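Local coordinates for tudor domain-containing protein 1 (Homo sapiens, PDB 5M9N) that probably helps silence transposable elements during spermatogenesis through the piRNA pathway, recognising Piwi proteins methylated on arginine through its Tudor domains, at residues A[86-91]-A[101-106]. Residues are numbered along the deposited sequence; the frame is centred on the assembly and turned at random.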
loop_
_atom_site.group_PDB
_atom_site.type_symbol
_atom_site.label_atom_id
_atom_site.label_comp_id
_atom_site.label_asym_id
_atom_site.label_seq_id
_atom_site.Cartn_x
_atom_site.Cartn_y
_atom_site.Cartn_z
ATOM N N GLY A 86 -0.960 -7.376 -14.293
ATOM C CA GLY A 86 0.328 -7.244 -13.642
ATOM C C GLY A 86 1.254 -6.129 -14.077
ATOM O O GLY A 86 2.345 -6.027 -13.567
ATOM N N ASP A 87 0.868 -5.304 -15.030
ATOM C CA ASP A 87 1.713 -4.228 -15.448
ATOM C C ASP A 87 1.597 -3.168 -14.339
ATOM O O ASP A 87 0.580 -3.095 -13.648
ATOM C CB ASP A 87 1.233 -3.574 -16.742
ATOM C CG ASP A 87 1.639 -4.347 -17.976
ATOM O OD1 ASP A 87 2.330 -5.370 -17.848
ATOM O OD2 ASP A 87 1.266 -3.841 -19.039
ATOM N N ILE A 88 2.644 -2.365 -14.209
ATOM C CA ILE A 88 2.522 -1.085 -13.473
ATOM C C ILE A 88 2.179 -0.024 -14.497
ATOM O O ILE A 88 2.697 -0.048 -15.603
ATOM C CB ILE A 88 3.817 -0.742 -12.736
ATOM C CG1 ILE A 88 4.193 -1.865 -11.766
ATOM C CG2 ILE A 88 3.645 0.529 -11.897
ATOM C CD1 ILE A 88 3.207 -2.077 -10.628
ATOM N N CYS A 89 1.287 0.875 -14.165
ATOM C CA CYS A 89 0.992 2.025 -15.028
ATOM C C CYS A 89 0.673 3.223 -14.122
ATOM O O CYS A 89 0.938 3.147 -12.921
ATOM C CB CYS A 89 -0.160 1.684 -15.962
ATOM S SG CYS A 89 -1.725 1.373 -15.170
ATOM N N CYS A 90 0.177 4.316 -14.688
ATOM C CA CYS A 90 -0.381 5.464 -13.947
ATOM C C CYS A 90 -1.897 5.354 -13.981
ATOM O O CYS A 90 -2.480 4.932 -14.999
ATOM C CB CYS A 90 0.095 6.789 -14.530
ATOM S SG CYS A 90 1.862 6.908 -14.820
ATOM N N ALA A 91 -2.511 5.610 -12.832
ATOM C CA ALA A 91 -3.936 5.632 -12.632
ATOM C C ALA A 91 -4.335 6.943 -11.946
ATOM O O ALA A 91 -3.661 7.370 -10.971
ATOM C CB ALA A 91 -4.325 4.479 -11.771
ATOM N N ARG A 101 0.911 5.640 -8.908
ATOM C CA ARG A 101 1.395 4.373 -9.470
ATOM C C ARG A 101 0.447 3.225 -9.114
ATOM O O ARG A 101 -0.112 3.107 -8.010
ATOM C CB ARG A 101 2.829 4.127 -9.059
ATOM C CG ARG A 101 3.729 5.276 -9.450
ATOM C CD ARG A 101 5.165 4.989 -9.242
ATOM N NE ARG A 101 5.482 4.547 -7.879
ATOM C CZ ARG A 101 6.703 4.365 -7.435
ATOM N NH1 ARG A 101 7.756 4.578 -8.191
ATOM N NH2 ARG A 101 6.891 3.956 -6.212
ATOM N N ALA A 102 0.161 2.383 -10.114
ATOM C CA ALA A 102 -0.858 1.410 -9.894
ATOM C C ALA A 102 -0.546 0.104 -10.645
ATOM O O ALA A 102 0.003 0.146 -11.729
ATOM C CB ALA A 102 -2.192 1.928 -10.325
ATOM N N SER A 103 -0.841 -1.001 -9.974
ATOM C CA SER A 103 -0.729 -2.363 -10.548
ATOM C C SER A 103 -2.041 -2.753 -11.159
ATOM O O SER A 103 -3.055 -2.635 -10.539
ATOM C CB SER A 103 -0.419 -3.319 -9.424
ATOM O OG SER A 103 -0.119 -4.579 -9.935
ATOM N N VAL A 104 -2.016 -3.272 -12.380
ATOM C CA VAL A 104 -3.236 -3.765 -13.024
ATOM C C VAL A 104 -3.633 -5.131 -12.463
ATOM O O VAL A 104 -2.912 -6.086 -12.682
ATOM C CB VAL A 104 -2.981 -3.838 -14.521
ATOM C CG1 VAL A 104 -4.208 -4.371 -15.272
ATOM C CG2 VAL A 104 -2.557 -2.463 -15.029
ATOM N N LEU A 105 -4.722 -5.236 -11.706
ATOM C CA LEU A 105 -4.999 -6.509 -11.010
ATOM C C LEU A 105 -5.887 -7.440 -11.855
ATOM O O LEU A 105 -5.722 -8.601 -11.790
ATOM C CB LEU A 105 -5.622 -6.313 -9.639
ATOM C CG LEU A 105 -4.832 -5.365 -8.686
ATOM C CD1 LEU A 105 -5.638 -5.181 -7.444
ATOM C CD2 LEU A 105 -3.492 -5.970 -8.394
ATOM N N ALA A 106 -6.765 -6.871 -12.666
ATOM C CA ALA A 106 -7.815 -7.606 -13.378
ATOM C C ALA A 106 -8.584 -6.620 -14.223
ATOM O O ALA A 106 -8.727 -5.423 -13.864
ATOM C CB ALA A 106 -8.768 -8.320 -12.401
#
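The first β-hairpin of the five-stranded antiparallel Tudor barrel joins strand 88-92 to strand 99-109, and in it C89 and A102 form a hydrogen-bonded pair. C89 N gives its hydrogen to A102 O at 2.8 Å, almost head-on to the carbonyl (C=O...N 167°), whereas A102 N reaches C89 O at 3.0 Å from a position tilted out of the carbonyl plane. The pairing runs on into the loop that precedes the strand: V104 N binds D87 O at 2.9 Å, and G86, which turns the chain with a positive phi, gives the last bond from its backbone N to V104 O at 2.8 Å.

On one face of the sheet, the CD1 tip of I88 comes within 4.0 Å of S103 CB; the I88 side chain also touches P26 and L139. On the other face, C89 SG lies 3.9 Å from V104 CG2. The C89 chi1 of 64° sets the sulfur between the backbone N and carbonyl carbon of C89, on the side where that methyl lies. Farther along, A91 CB and A102 CB meet at 3.6 Å, with Y117, V115 and V113 of strand 112-117 packing on this face.

The N-to-C directions of 88-91 and 101-106 lie 120° apart, far from straight antiparallel, as expected in a strongly coiled small barrel. Backbone bonds thus fix the register, while C89, A91, A102 and V104 turn apolar groups to one face, consistent with their lying in the barrel interior.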